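Local coordinates for protein proto-oncogene vav (Homo sapiens, PDB 6NEW) that probably acts as a guanine nucleotide exchange factor that activates Rho-family GTPases such as Rac, through its DH domain, followed by PH and zinc-binding C1 domains, at residues His393-Ser398 and Pro408-His413; Leu272-Leu277 and Phe364-Phe369; Met209-Gln214 and Leu381-Phe386. One frame throughout, in Å; residues are numbered along the deposited sequence.

In the fold
The chain runs from the DH helices through the PH sheet to the zinc-bound C1 domain at the C terminus. Contact 3 opens first, on helix 196-235. Contact 2 opens next, at the turn between strands 266-273 and 276-283 of the PH sheet, and closes on strand 364-367 of the C1 domain. Contact 3 then closes at 381-386, so contact 2 is nested within its loop. Contact 1 follows, opening at 393-398 and closing a short loop at 408-413, wholly inside the C1 domain, at one zinc site. Thus contact 3 ties C1 to DH and contact 2 ties C1 to PH. Segments 364-369, 381-386 and 393-398 meet, with Phe369 and Ser398 both packing on Leu382.

Contact 1. Residues His393-Ser398 and Pro408-His413; sequences HRCRAS and PPCGRH. With ZN (zinc ion), chain C.
Cys395 and Cys410 meet through a shared zinc ion, in one of the two zinc sites of the C1 zinc finger, each built from three cysteines and a histidine. The metal bonds come first. Cys395 SG and Cys410 SG each lie 2.3 Å from the zinc. Cys392 SG and His362 ND1 complete its four ligands. The site therefore joins the loop between strands 389-392 and 398-399 to the C-terminal tail. It also draws in the residues just before strand 364-367.

Van der Waals packing is slight and gathers round one sulfur. Cys410 SG lies 3.7 Å from Cys395 CB and 3.8 Å from Arg394 CB. The Cys410 sulfur points away from its own backbone N (chi1 -162°), which carries it across to the metal and the neighbouring loop. Arg394 meets the tail mainly through CB; its NH1 bonds to the carbonyl of Gly361. Gly411 runs past Cys395 at the surface, its N 4.0 Å from Cys395 CB.

Hydrogen bonding supports the metal ligands from the second shell. Pro408 O accepts from His362 NE2 and so helps to orient that imidazole. Within the loop, Ala397 N donates to Cys395 SG at 3.4 Å, with an N-H...S angle of 150°.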
ATOM      1  N   HIS A 393      13.143  -7.202  18.332  1.00 38.95           N
ATOM      2  CA  HIS A 393      12.489  -8.183  19.211  1.00 41.97           C
ATOM      3  C   HIS A 393      12.815  -7.956  20.719  1.00 46.02           C
ATOM      4  O   HIS A 393      11.995  -8.309  21.567  1.00 47.58           O
ATOM      5  CB  HIS A 393      12.775  -9.630  18.750  1.00 44.24           C
ATOM      6  CG  HIS A 393      14.123 -10.143  19.152  1.00 49.84           C
ATOM      7  ND1 HIS A 393      15.286  -9.526  18.725  1.00 52.35           N
ATOM      8  CD2 HIS A 393      14.446 -11.191  19.945  1.00 53.59           C
ATOM      9  CE1 HIS A 393      16.276 -10.211  19.274  1.00 52.90           C
ATOM     10  NE2 HIS A 393      15.819 -11.226  20.012  1.00 54.08           N
ATOM     11  N   ARG A 394      13.961  -7.303  21.026  1.00 39.68           N
ATOM     12  CA  ARG A 394      14.405  -6.974  22.382  1.00 39.84           C
ATOM     13  C   ARG A 394      13.601  -5.861  23.054  1.00 44.54           C
ATOM     14  O   ARG A 394      13.106  -6.065  24.168  1.00 46.37           O
ATOM     15  CB  ARG A 394      15.878  -6.565  22.394  1.00 38.48           C
ATOM     16  CG  ARG A 394      16.827  -7.679  22.113  1.00 50.48           C
ATOM     17  CD  ARG A 394      18.059  -7.101  21.484  1.00 51.49           C
ATOM     18  NE  ARG A 394      18.887  -8.157  20.917  1.00 51.14           N
ATOM     19  CZ  ARG A 394      20.084  -7.950  20.386  1.00 58.98           C
ATOM     20  NH1 ARG A 394      20.588  -6.725  20.324  1.00 38.05           N
ATOM     21  NH2 ARG A 394      20.787  -8.971  19.912  1.00 45.67           N
ATOM     22  N   CYS A 395      13.516  -4.675  22.422  1.00 39.57           N
ATOM     23  CA  CYS A 395      12.822  -3.525  23.021  1.00 39.16           C
ATOM     24  C   CYS A 395      11.426  -3.306  22.477  1.00 43.40           C
ATOM     25  O   CYS A 395      10.700  -2.455  23.000  1.00 44.89           O
ATOM     26  CB  CYS A 395      13.674  -2.268  22.886  1.00 38.73           C
ATOM     27  SG  CYS A 395      13.726  -1.592  21.207  1.00 40.19           S
ATOM     28  N   ARG A 396      11.078  -4.017  21.384  1.00 39.23           N
ATOM     29  CA  ARG A 396       9.792  -3.967  20.675  1.00 39.10           C
ATOM     30  C   ARG A 396       9.577  -2.622  19.960  1.00 41.39           C
ATOM     31  O   ARG A 396       8.453  -2.320  19.558  1.00 41.06           O
ATOM     32  CB  ARG A 396       8.605  -4.383  21.586  1.00 45.09           C
ATOM     33  CG  ARG A 396       8.815  -5.778  22.200  1.00 61.53           C
ATOM     34  CD  ARG A 396       7.718  -6.187  23.137  1.00 79.06           C
ATOM     35  NE  ARG A 396       6.777  -7.084  22.452  1.00 90.04           N
ATOM     36  CZ  ARG A 396       5.572  -6.704  22.025  1.00104.19           C
ATOM     37  NH1 ARG A 396       4.788  -7.580  21.391  1.00 90.72           N
ATOM     38  NH2 ARG A 396       5.146  -5.466  22.219  1.00 89.30           N
ATOM     39  N   ALA A 397      10.673  -1.861  19.720  1.00 35.58           N
ATOM     40  CA  ALA A 397      10.583  -0.634  18.934  1.00 34.13           C
ATOM     41  C   ALA A 397      10.281  -1.000  17.468  1.00 35.77           C
ATOM     42  O   ALA A 397      10.868  -1.936  16.913  1.00 35.58           O
ATOM     43  CB  ALA A 397      11.865   0.168  19.007  1.00 35.13           C
ATOM     44  N   SER A 398       9.295  -0.313  16.902  1.00 30.58           N
ATOM     45  CA  SER A 398       8.835  -0.456  15.545  1.00 28.81           C
ATOM     46  C   SER A 398       9.459   0.691  14.739  1.00 29.46           C
ATOM     47  O   SER A 398       9.655   1.761  15.304  1.00 29.31           O
ATOM     48  CB  SER A 398       7.320  -0.355  15.532  1.00 34.92           C
ATOM     49  OG  SER A 398       6.906   0.904  16.038  1.00 49.22           O
ATOM     50  N   PRO A 408      15.953   5.676  18.978  1.00 42.75           N
ATOM     51  CA  PRO A 408      16.744   5.797  20.221  1.00 44.29           C
ATOM     52  C   PRO A 408      17.311   4.448  20.699  1.00 49.29           C
ATOM     53  O   PRO A 408      16.702   3.412  20.385  1.00 48.69           O
ATOM     54  CB  PRO A 408      15.739   6.375  21.225  1.00 46.60           C
ATOM     55  CG  PRO A 408      14.729   7.071  20.378  1.00 49.71           C
ATOM     56  CD  PRO A 408      14.591   6.222  19.161  1.00 43.67           C
ATOM     57  N   PRO A 409      18.458   4.437  21.441  1.00 46.32           N
ATOM     58  CA  PRO A 409      19.085   3.168  21.853  1.00 45.94           C
ATOM     59  C   PRO A 409      18.177   2.132  22.496  1.00 48.76           C
ATOM     60  O   PRO A 409      17.167   2.464  23.114  1.00 49.34           O
ATOM     61  CB  PRO A 409      20.186   3.618  22.812  1.00 49.59           C
ATOM     62  CG  PRO A 409      20.578   4.931  22.298  1.00 54.54           C
ATOM     63  CD  PRO A 409      19.295   5.582  21.855  1.00 49.25           C
ATOM     64  N   CYS A 410      18.551   0.864  22.316  1.00 43.02           N
ATOM     65  CA  CYS A 410      17.819  -0.290  22.802  1.00 42.68           C
ATOM     66  C   CYS A 410      17.822  -0.371  24.328  1.00 54.25           C
ATOM     67  O   CYS A 410      18.889  -0.372  24.946  1.00 54.23           O
ATOM     68  CB  CYS A 410      18.377  -1.558  22.167  1.00 41.04           C
ATOM     69  SG  CYS A 410      17.272  -2.981  22.258  1.00 43.73           S
ATOM     70  N   GLY A 411      16.615  -0.423  24.864  1.00 56.04           N
ATOM     71  CA  GLY A 411      16.334  -0.524  26.266  1.00 59.44           C
ATOM     72  C   GLY A 411      16.678   0.675  27.103  1.00 69.88           C
ATOM     73  O   GLY A 411      17.286   0.529  28.143  1.00 71.73           O
ATOM     74  N   ARG A 412      16.263   1.858  26.693  1.00 69.21           N
ATOM     75  CA  ARG A 412      16.605   3.020  27.488  1.00 72.16           C
ATOM     76  C   ARG A 412      15.484   3.948  27.900  1.00 79.45           C
ATOM     77  O   ARG A 412      14.313   3.738  27.588  1.00 78.84           O
ATOM     78  CB  ARG A 412      17.680   3.828  26.802  1.00 72.60           C
ATOM     79  CG  ARG A 412      19.022   3.699  27.479  1.00 85.73           C
ATOM     80  CD  ARG A 412      20.153   3.772  26.475  1.00 93.09           C
ATOM     81  NE  ARG A 412      21.130   2.728  26.705  1.00 99.28           N
ATOM     82  CZ  ARG A 412      22.412   2.834  26.407  1.00112.43           C
ATOM     83  NH1 ARG A 412      22.878   3.942  25.865  1.00 95.68           N
ATOM     84  NH2 ARG A 412      23.226   1.827  26.657  1.00101.41           N
ATOM     85  N   HIS A 413      15.878   4.972  28.648  1.00 78.54           N
ATOM     86  CA  HIS A 413      14.985   6.009  29.127  1.00109.19           C
ATOM     87  C   HIS A 413      15.501   7.343  28.586  1.00143.54           C
ATOM     88  O   HIS A 413      14.888   7.968  27.727  1.00104.80           O
ATOM     89  CB  HIS A 413      14.966   6.053  30.648  1.00112.60           C
ATOM     90  CG  HIS A 413      14.264   4.898  31.281  1.00116.35           C
ATOM     91  ND1 HIS A 413      14.179   4.744  32.646  1.00120.77           N
ATOM     92  CD2 HIS A 413      13.628   3.834  30.744  1.00116.70           C
ATOM     93  CE1 HIS A 413      13.518   3.634  32.922  1.00120.15           C
ATOM     94  NE2 HIS A 413      13.179   3.060  31.785  1.00118.05           N
TER
HETATM   95 ZN    ZN C 602      15.751  -2.523  20.552  1.00 36.95          ZN

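Contact 2. Residues Leu272-Leu277 and Phe364-Phe369; sequences LLDKAL and FQMFSF
Met366 of strand 364-367 reaches into the turn at Asp274 and Lys275. Earlier on that strand, Phe364 turns its ring into the C1 domain, against Tyr390 and Cys392.

Met366 carries the contact across. Its chain is extended as far as SD and then bends (chi3 75°), which brings the terminal CE over to the aspartate. CE lies 3.3 Å from Asp274 OD2, a methyl-to-carboxylate approach, and the aspartate lies roughly perpendicular to the methionine. The carboxylate has stronger partners in Asn351 and the backbone N of Arg248. Lys275 runs antiparallel to the methionine chain. Its CE is 4.0 Å from Met366 CB and equally far from Met366 SD. The extended lysine chain carries NZ onward to a water 2.8 Å away. The same water donates to Met366 O, also at 2.8 Å. NZ bonds directly to Tyr387 OH as well.

Further along, Phe367 points away from the turn and packs on Arg391. Ser368 OG bonds to the Tyr387 backbone. Phe369 packs on Leu382.

This is a small, water-bridged domain interface. A beta-hairpin turn of the PH domain meets an outer strand of the three-stranded C1 zinc-finger sheet.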
ATOM      1  N   LEU A 272      11.301 -16.377  -5.891  1.00 20.98           N
ATOM      2  CA  LEU A 272      12.105 -15.678  -4.920  1.00 20.57           C
ATOM      3  C   LEU A 272      11.225 -14.685  -4.203  1.00 22.55           C
ATOM      4  O   LEU A 272      10.567 -13.873  -4.846  1.00 21.70           O
ATOM      5  CB  LEU A 272      13.308 -14.960  -5.585  1.00 21.05           C
ATOM      6  CG  LEU A 272      14.194 -14.127  -4.655  1.00 25.07           C
ATOM      7  CD1 LEU A 272      14.820 -14.991  -3.625  1.00 24.26           C
ATOM      8  CD2 LEU A 272      15.245 -13.364  -5.435  1.00 29.13           C
ATOM      9  N   LEU A 273      11.233 -14.753  -2.877  1.00 17.77           N
ATOM     10  CA  LEU A 273      10.515 -13.851  -1.982  1.00 17.27           C
ATOM     11  C   LEU A 273      11.613 -13.256  -1.097  1.00 23.71           C
ATOM     12  O   LEU A 273      12.760 -13.667  -1.251  1.00 26.14           O
ATOM     13  CB  LEU A 273       9.466 -14.643  -1.163  1.00 16.70           C
ATOM     14  CG  LEU A 273       8.307 -15.223  -1.988  1.00 21.58           C
ATOM     15  CD1 LEU A 273       8.527 -16.682  -2.287  1.00 21.32           C
ATOM     16  CD2 LEU A 273       6.981 -15.039  -1.280  1.00 24.78           C
ATOM     17  N   ASP A 274      11.303 -12.311  -0.197  1.00 20.04           N
ATOM     18  CA  ASP A 274      12.300 -11.668   0.667  1.00 20.35           C
ATOM     19  C   ASP A 274      13.143 -12.627   1.504  1.00 24.58           C
ATOM     20  O   ASP A 274      14.349 -12.439   1.608  1.00 25.18           O
ATOM     21  CB  ASP A 274      11.617 -10.686   1.625  1.00 22.18           C
ATOM     22  CG  ASP A 274      11.011  -9.454   0.997  1.00 28.12           C
ATOM     23  OD1 ASP A 274      11.692  -8.813   0.176  1.00 26.74           O
ATOM     24  OD2 ASP A 274       9.898  -9.067   1.415  1.00 33.78           O
ATOM     25  N   LYS A 275      12.498 -13.616   2.126  1.00 21.01           N
ATOM     26  CA  LYS A 275      13.104 -14.550   3.061  1.00 20.27           C
ATOM     27  C   LYS A 275      13.278 -15.976   2.481  1.00 23.96           C
ATOM     28  O   LYS A 275      13.718 -16.875   3.185  1.00 23.09           O
ATOM     29  CB  LYS A 275      12.207 -14.609   4.310  1.00 22.35           C
ATOM     30  CG  LYS A 275      12.060 -13.303   5.083  1.00 26.15           C
ATOM     31  CD  LYS A 275      10.943 -13.488   6.090  1.00 35.62           C
ATOM     32  CE  LYS A 275      10.979 -12.516   7.226  1.00 44.05           C
ATOM     33  NZ  LYS A 275      10.106 -12.985   8.328  1.00 45.71           N
ATOM     34  N   ALA A 276      12.871 -16.223   1.230  1.00 20.44           N
ATOM     35  CA  ALA A 276      12.978 -17.587   0.731  1.00 19.20           C
ATOM     36  C   ALA A 276      13.125 -17.702  -0.757  1.00 24.35           C
ATOM     37  O   ALA A 276      12.695 -16.829  -1.512  1.00 25.00           O
ATOM     38  CB  ALA A 276      11.760 -18.398   1.160  1.00 19.61           C
ATOM     39  N   LEU A 277      13.706 -18.827  -1.173  1.00 20.26           N
ATOM     40  CA  LEU A 277      13.811 -19.231  -2.556  1.00 19.73           C
ATOM     41  C   LEU A 277      13.214 -20.624  -2.592  1.00 24.83           C
ATOM     42  O   LEU A 277      13.623 -21.492  -1.822  1.00 24.21           O
ATOM     43  CB  LEU A 277      15.266 -19.224  -3.067  1.00 19.01           C
ATOM     44  CG  LEU A 277      15.425 -19.622  -4.526  1.00 22.27           C
ATOM     45  CD1 LEU A 277      15.078 -18.483  -5.445  1.00 20.91           C
ATOM     46  CD2 LEU A 277      16.799 -20.163  -4.806  1.00 23.56           C
ATOM     47  N   PHE A 364      16.778  -5.390  14.617  1.00 25.74           N
ATOM     48  CA  PHE A 364      15.609  -5.122  13.798  1.00 24.18           C
ATOM     49  C   PHE A 364      15.395  -6.227  12.811  1.00 27.77           C
ATOM     50  O   PHE A 364      16.300  -6.572  12.051  1.00 25.30           O
ATOM     51  CB  PHE A 364      15.710  -3.759  13.079  1.00 25.34           C
ATOM     52  CG  PHE A 364      15.487  -2.559  13.974  1.00 27.01           C
ATOM     53  CD1 PHE A 364      14.217  -2.272  14.481  1.00 29.24           C
ATOM     54  CD2 PHE A 364      16.532  -1.693  14.276  1.00 28.50           C
ATOM     55  CE1 PHE A 364      14.002  -1.140  15.262  1.00 30.47           C
ATOM     56  CE2 PHE A 364      16.310  -0.551  15.046  1.00 31.31           C
ATOM     57  CZ  PHE A 364      15.057  -0.298  15.559  1.00 29.47           C
ATOM     58  N   GLN A 365      14.188  -6.782  12.827  1.00 24.56           N
ATOM     59  CA  GLN A 365      13.815  -7.842  11.910  1.00 23.23           C
ATOM     60  C   GLN A 365      12.523  -7.467  11.251  1.00 24.78           C
ATOM     61  O   GLN A 365      11.744  -6.720  11.847  1.00 23.64           O
ATOM     62  CB  GLN A 365      13.669  -9.188  12.632  1.00 25.08           C
ATOM     63  CG  GLN A 365      15.000  -9.787  13.107  1.00 43.27           C
ATOM     64  CD  GLN A 365      14.855 -10.891  14.133  1.00 61.29           C
ATOM     65  OE1 GLN A 365      13.762 -11.413  14.408  1.00 59.91           O
ATOM     66  NE2 GLN A 365      15.972 -11.272  14.732  1.00 49.65           N
ATOM     67  N   MET A 366      12.307  -7.964  10.005  1.00 19.88           N
ATOM     68  CA  MET A 366      11.089  -7.760   9.231  1.00 18.68           C
ATOM     69  C   MET A 366       9.892  -8.165  10.072  1.00 22.95           C
ATOM     70  O   MET A 366       9.862  -9.280  10.595  1.00 22.86           O
ATOM     71  CB  MET A 366      11.099  -8.606   7.941  1.00 20.57           C
ATOM     72  CG  MET A 366      11.950  -8.062   6.846  1.00 23.94           C
ATOM     73  SD  MET A 366      11.986  -9.121   5.371  1.00 27.83           S
ATOM     74  CE  MET A 366      10.383  -8.795   4.690  1.00 23.91           C
ATOM     75  N   PHE A 367       8.913  -7.265  10.214  1.00 20.68           N
ATOM     76  CA  PHE A 367       7.720  -7.554  11.009  1.00 21.54           C
ATOM     77  C   PHE A 367       6.413  -7.132  10.340  1.00 27.23           C
ATOM     78  O   PHE A 367       6.374  -6.094   9.687  1.00 26.63           O
ATOM     79  CB  PHE A 367       7.849  -6.912  12.390  1.00 23.24           C
ATOM     80  CG  PHE A 367       6.883  -7.428  13.421  1.00 24.97           C
ATOM     81  CD1 PHE A 367       7.158  -8.589  14.131  1.00 27.58           C
ATOM     82  CD2 PHE A 367       5.735  -6.707  13.745  1.00 25.88           C
ATOM     83  CE1 PHE A 367       6.276  -9.047  15.114  1.00 29.75           C
ATOM     84  CE2 PHE A 367       4.862  -7.153  14.737  1.00 27.96           C
ATOM     85  CZ  PHE A 367       5.128  -8.331  15.404  1.00 27.53           C
ATOM     86  N   SER A 368       5.347  -7.952  10.489  1.00 25.88           N
ATOM     87  CA  SER A 368       4.010  -7.620   9.969  1.00 27.06           C
ATOM     88  C   SER A 368       3.189  -7.122  11.147  1.00 32.32           C
ATOM     89  O   SER A 368       2.929  -7.876  12.093  1.00 31.36           O
ATOM     90  CB  SER A 368       3.325  -8.819   9.319  1.00 30.79           C
ATOM     91  OG  SER A 368       3.856  -9.114   8.041  1.00 45.92           O
ATOM     92  N   PHE A 369       2.822  -5.837  11.102  1.00 29.99           N
ATOM     93  CA  PHE A 369       2.061  -5.182  12.153  1.00 31.77           C
ATOM     94  C   PHE A 369       0.553  -5.415  11.948  1.00 40.36           C
ATOM     95  O   PHE A 369       0.034  -5.193  10.847  1.00 40.08           O
ATOM     96  CB  PHE A 369       2.429  -3.691  12.199  1.00 33.22           C
ATOM     97  CG  PHE A 369       3.883  -3.473  12.537  1.00 34.13           C
ATOM     98  CD1 PHE A 369       4.312  -3.476  13.862  1.00 36.95           C
ATOM     99  CD2 PHE A 369       4.830  -3.283  11.529  1.00 34.81           C
ATOM    100  CE1 PHE A 369       5.654  -3.288  14.176  1.00 37.22           C
ATOM    101  CE2 PHE A 369       6.180  -3.090  11.848  1.00 36.53           C
ATOM    102  CZ  PHE A 369       6.577  -3.100  13.167  1.00 35.24           C
TER
HETATM  103  O   HOH W   1      11.403 -11.554  10.349  1.00 38.58           O

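Contact 3. Residues Met209-Gln214 and Leu381-Phe386; sequences MRDLAQ and LLRGTF
Arg383 and Leu381 both bring donors to Asp211, where a loop of the C1 zinc finger lies against helix 196-235 of the DH domain. Both carboxylate oxygens are used.

Asp211 OD1 takes two bonds from one arginine. Arg383 NH2 donates at 2.8 Å and Arg383 NE at 3.1 Å, a side-on grip of two nitrogens on a single oxygen. OD1 lies in the guanidinium plane. The carboxylate itself is turned almost perpendicular, 80° from that plane, so NH2 meets OD1 from above the carboxylate while NE arrives nearly in line with the C-O bond. The salt bridge would be expected to favour the ionised carboxylate.

Asp211 OD2 accepts the backbone N of Leu381 on its syn lone pair. This bond is 2.9 Å long with an N-H...O angle of 166°. Lys120 NZ adds a salt bridge to OD2, so the buried carboxylate answers two positive side chains and one backbone amide. The CG of Asp211 stands opposite its backbone N (chi1 -166°), turning the oxygens toward the loop. The Leu381 side chain runs across the aspartate, with CB 3.4 Å from Asp211 OD2. Leu381 O accepts from the zinc ligand His400, linking this loop to the second metal site.

Gln214, one turn further along the helix, holds OE1 over one face of the guanidinium, toward its rim, with the amide tilted against it. Its CB packs 4.0 Å from Arg383 CD. Gln214 OE1 approaches Arg383 NH1 to 3.2 Å, but at an angle too poor for a hydrogen bond.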
ATOM      1  N   MET A 209      -1.038  14.664   6.385  1.00 39.67           N
ATOM      2  CA  MET A 209      -1.852  14.359   5.205  1.00 37.99           C
ATOM      3  C   MET A 209      -1.055  13.680   4.096  1.00 40.27           C
ATOM      4  O   MET A 209      -1.656  12.955   3.310  1.00 40.41           O
ATOM      5  CB  MET A 209      -2.616  15.598   4.701  1.00 40.58           C
ATOM      6  CG  MET A 209      -3.707  16.075   5.665  1.00 43.60           C
ATOM      7  SD  MET A 209      -5.015  14.878   6.028  1.00 46.30           S
ATOM      8  CE  MET A 209      -4.572  14.346   7.616  1.00 42.14           C
ATOM      9  N   ARG A 210       0.287  13.868   4.047  1.00 35.80           N
ATOM     10  CA  ARG A 210       1.168  13.199   3.069  1.00 35.22           C
ATOM     11  C   ARG A 210       1.354  11.733   3.519  1.00 39.68           C
ATOM     12  O   ARG A 210       1.379  10.824   2.686  1.00 40.51           O
ATOM     13  CB  ARG A 210       2.546  13.881   2.996  1.00 35.19           C
ATOM     14  CG  ARG A 210       2.603  15.115   2.117  1.00 48.47           C
ATOM     15  CD  ARG A 210       3.988  15.725   2.160  1.00 59.16           C
ATOM     16  NE  ARG A 210       4.100  16.886   1.278  1.00 72.54           N
ATOM     17  CZ  ARG A 210       5.140  17.717   1.248  1.00 84.62           C
ATOM     18  NH1 ARG A 210       6.171  17.532   2.068  1.00 67.98           N
ATOM     19  NH2 ARG A 210       5.153  18.743   0.408  1.00 67.87           N
ATOM     20  N   ASP A 211       1.466  11.524   4.851  1.00 35.20           N
ATOM     21  CA  ASP A 211       1.605  10.227   5.512  1.00 33.44           C
ATOM     22  C   ASP A 211       0.372   9.391   5.236  1.00 35.64           C
ATOM     23  O   ASP A 211       0.494   8.243   4.798  1.00 34.08           O
ATOM     24  CB  ASP A 211       1.835  10.401   7.036  1.00 35.23           C
ATOM     25  CG  ASP A 211       2.327   9.154   7.743  1.00 43.15           C
ATOM     26  OD1 ASP A 211       3.039   8.357   7.112  1.00 41.80           O
ATOM     27  OD2 ASP A 211       2.028   8.994   8.936  1.00 55.05           O
ATOM     28  N   LEU A 212      -0.813   9.994   5.433  1.00 33.23           N
ATOM     29  CA  LEU A 212      -2.101   9.361   5.164  1.00 33.57           C
ATOM     30  C   LEU A 212      -2.209   8.935   3.691  1.00 39.34           C
ATOM     31  O   LEU A 212      -2.612   7.806   3.424  1.00 39.83           O
ATOM     32  CB  LEU A 212      -3.238  10.318   5.542  1.00 34.04           C
ATOM     33  CG  LEU A 212      -4.683   9.900   5.228  1.00 38.52           C
ATOM     34  CD1 LEU A 212      -5.111   8.667   6.028  1.00 37.86           C
ATOM     35  CD2 LEU A 212      -5.620  11.048   5.502  1.00 40.42           C
ATOM     36  N   ALA A 213      -1.812   9.813   2.754  1.00 36.32           N
ATOM     37  CA  ALA A 213      -1.831   9.533   1.319  1.00 36.24           C
ATOM     38  C   ALA A 213      -0.958   8.297   1.010  1.00 41.06           C
ATOM     39  O   ALA A 213      -1.399   7.426   0.261  1.00 41.55           O
ATOM     40  CB  ALA A 213      -1.334  10.751   0.545  1.00 37.37           C
ATOM     41  N   GLN A 214       0.251   8.203   1.629  1.00 37.43           N
ATOM     42  CA  GLN A 214       1.184   7.092   1.465  1.00 36.49           C
ATOM     43  C   GLN A 214       0.605   5.786   1.998  1.00 41.15           C
ATOM     44  O   GLN A 214       0.723   4.781   1.303  1.00 41.76           O
ATOM     45  CB  GLN A 214       2.531   7.388   2.133  1.00 37.51           C
ATOM     46  CG  GLN A 214       3.367   8.416   1.404  1.00 55.30           C
ATOM     47  CD  GLN A 214       4.657   8.701   2.135  1.00 76.53           C
ATOM     48  OE1 GLN A 214       5.458   7.792   2.411  1.00 72.41           O
ATOM     49  NE2 GLN A 214       4.904   9.975   2.440  1.00 65.35           N
ATOM     50  N   LEU A 381       3.483   6.965  10.470  1.00 34.49           N
ATOM     51  CA  LEU A 381       2.869   5.645  10.431  1.00 34.05           C
ATOM     52  C   LEU A 381       3.660   4.630   9.637  1.00 38.87           C
ATOM     53  O   LEU A 381       4.233   4.976   8.608  1.00 38.87           O
ATOM     54  CB  LEU A 381       1.477   5.752   9.768  1.00 34.23           C
ATOM     55  CG  LEU A 381       0.348   6.353  10.572  1.00 39.28           C
ATOM     56  CD1 LEU A 381      -0.816   6.707   9.676  1.00 39.76           C
ATOM     57  CD2 LEU A 381      -0.118   5.405  11.631  1.00 41.90           C
ATOM     58  N   LEU A 382       3.587   3.354  10.059  1.00 35.25           N
ATOM     59  CA  LEU A 382       4.126   2.244   9.298  1.00 34.41           C
ATOM     60  C   LEU A 382       3.025   1.913   8.283  1.00 37.48           C
ATOM     61  O   LEU A 382       1.880   1.714   8.658  1.00 37.40           O
ATOM     62  CB  LEU A 382       4.525   1.070  10.201  1.00 34.51           C
ATOM     63  CG  LEU A 382       5.967   1.183  10.651  1.00 40.22           C
ATOM     64  CD1 LEU A 382       6.168   0.632  12.005  1.00 41.80           C
ATOM     65  CD2 LEU A 382       6.887   0.516   9.696  1.00 44.34           C
ATOM     66  N   ARG A 383       3.361   2.006   6.998  1.00 34.09           N
ATOM     67  CA  ARG A 383       2.449   1.933   5.857  1.00 34.02           C
ATOM     68  C   ARG A 383       2.159   0.563   5.278  1.00 36.25           C
ATOM     69  O   ARG A 383       3.078  -0.176   4.936  1.00 35.47           O
ATOM     70  CB  ARG A 383       2.973   2.828   4.732  1.00 33.39           C
ATOM     71  CG  ARG A 383       2.933   4.296   5.062  1.00 41.84           C
ATOM     72  CD  ARG A 383       4.245   4.939   4.733  1.00 47.17           C
ATOM     73  NE  ARG A 383       4.414   6.199   5.449  1.00 45.92           N
ATOM     74  CZ  ARG A 383       5.568   6.845   5.538  1.00 56.17           C
ATOM     75  NH1 ARG A 383       6.654   6.364   4.952  1.00 45.88           N
ATOM     76  NH2 ARG A 383       5.643   7.984   6.216  1.00 43.26           N
ATOM     77  N   GLY A 384       0.871   0.297   5.075  1.00 32.24           N
ATOM     78  CA  GLY A 384       0.387  -0.931   4.474  1.00 31.46           C
ATOM     79  C   GLY A 384      -0.243  -1.906   5.437  1.00 35.31           C
ATOM     80  O   GLY A 384      -0.530  -1.570   6.589  1.00 35.48           O
ATOM     81  N   THR A 385      -0.457  -3.126   4.959  1.00 31.81           N
ATOM     82  CA  THR A 385      -1.108  -4.195   5.720  1.00 32.71           C
ATOM     83  C   THR A 385      -0.186  -5.393   5.898  1.00 34.44           C
ATOM     84  O   THR A 385      -0.523  -6.309   6.640  1.00 35.55           O
ATOM     85  CB  THR A 385      -2.392  -4.640   4.979  1.00 41.54           C
ATOM     86  OG1 THR A 385      -2.058  -5.063   3.657  1.00 42.45           O
ATOM     87  CG2 THR A 385      -3.455  -3.535   4.902  1.00 40.63           C
ATOM     88  N   PHE A 386       0.972  -5.386   5.224  1.00 27.88           N
ATOM     89  CA  PHE A 386       1.870  -6.524   5.208  1.00 26.40           C
ATOM     90  C   PHE A 386       3.324  -6.087   5.261  1.00 28.46           C
ATOM     91  O   PHE A 386       3.706  -5.263   4.450  1.00 30.35           O
ATOM     92  CB  PHE A 386       1.570  -7.254   3.888  1.00 28.49           C
ATOM     93  CG  PHE A 386       2.314  -8.518   3.572  1.00 30.09           C
ATOM     94  CD1 PHE A 386       2.099  -9.669   4.314  1.00 33.72           C
ATOM     95  CD2 PHE A 386       3.141  -8.593   2.453  1.00 32.32           C
ATOM     96  CE1 PHE A 386       2.762 -10.857   3.992  1.00 35.49           C
ATOM     97  CE2 PHE A 386       3.799  -9.780   2.126  1.00 35.18           C
ATOM     98  CZ  PHE A 386       3.603 -10.906   2.895  1.00 33.79           C
TER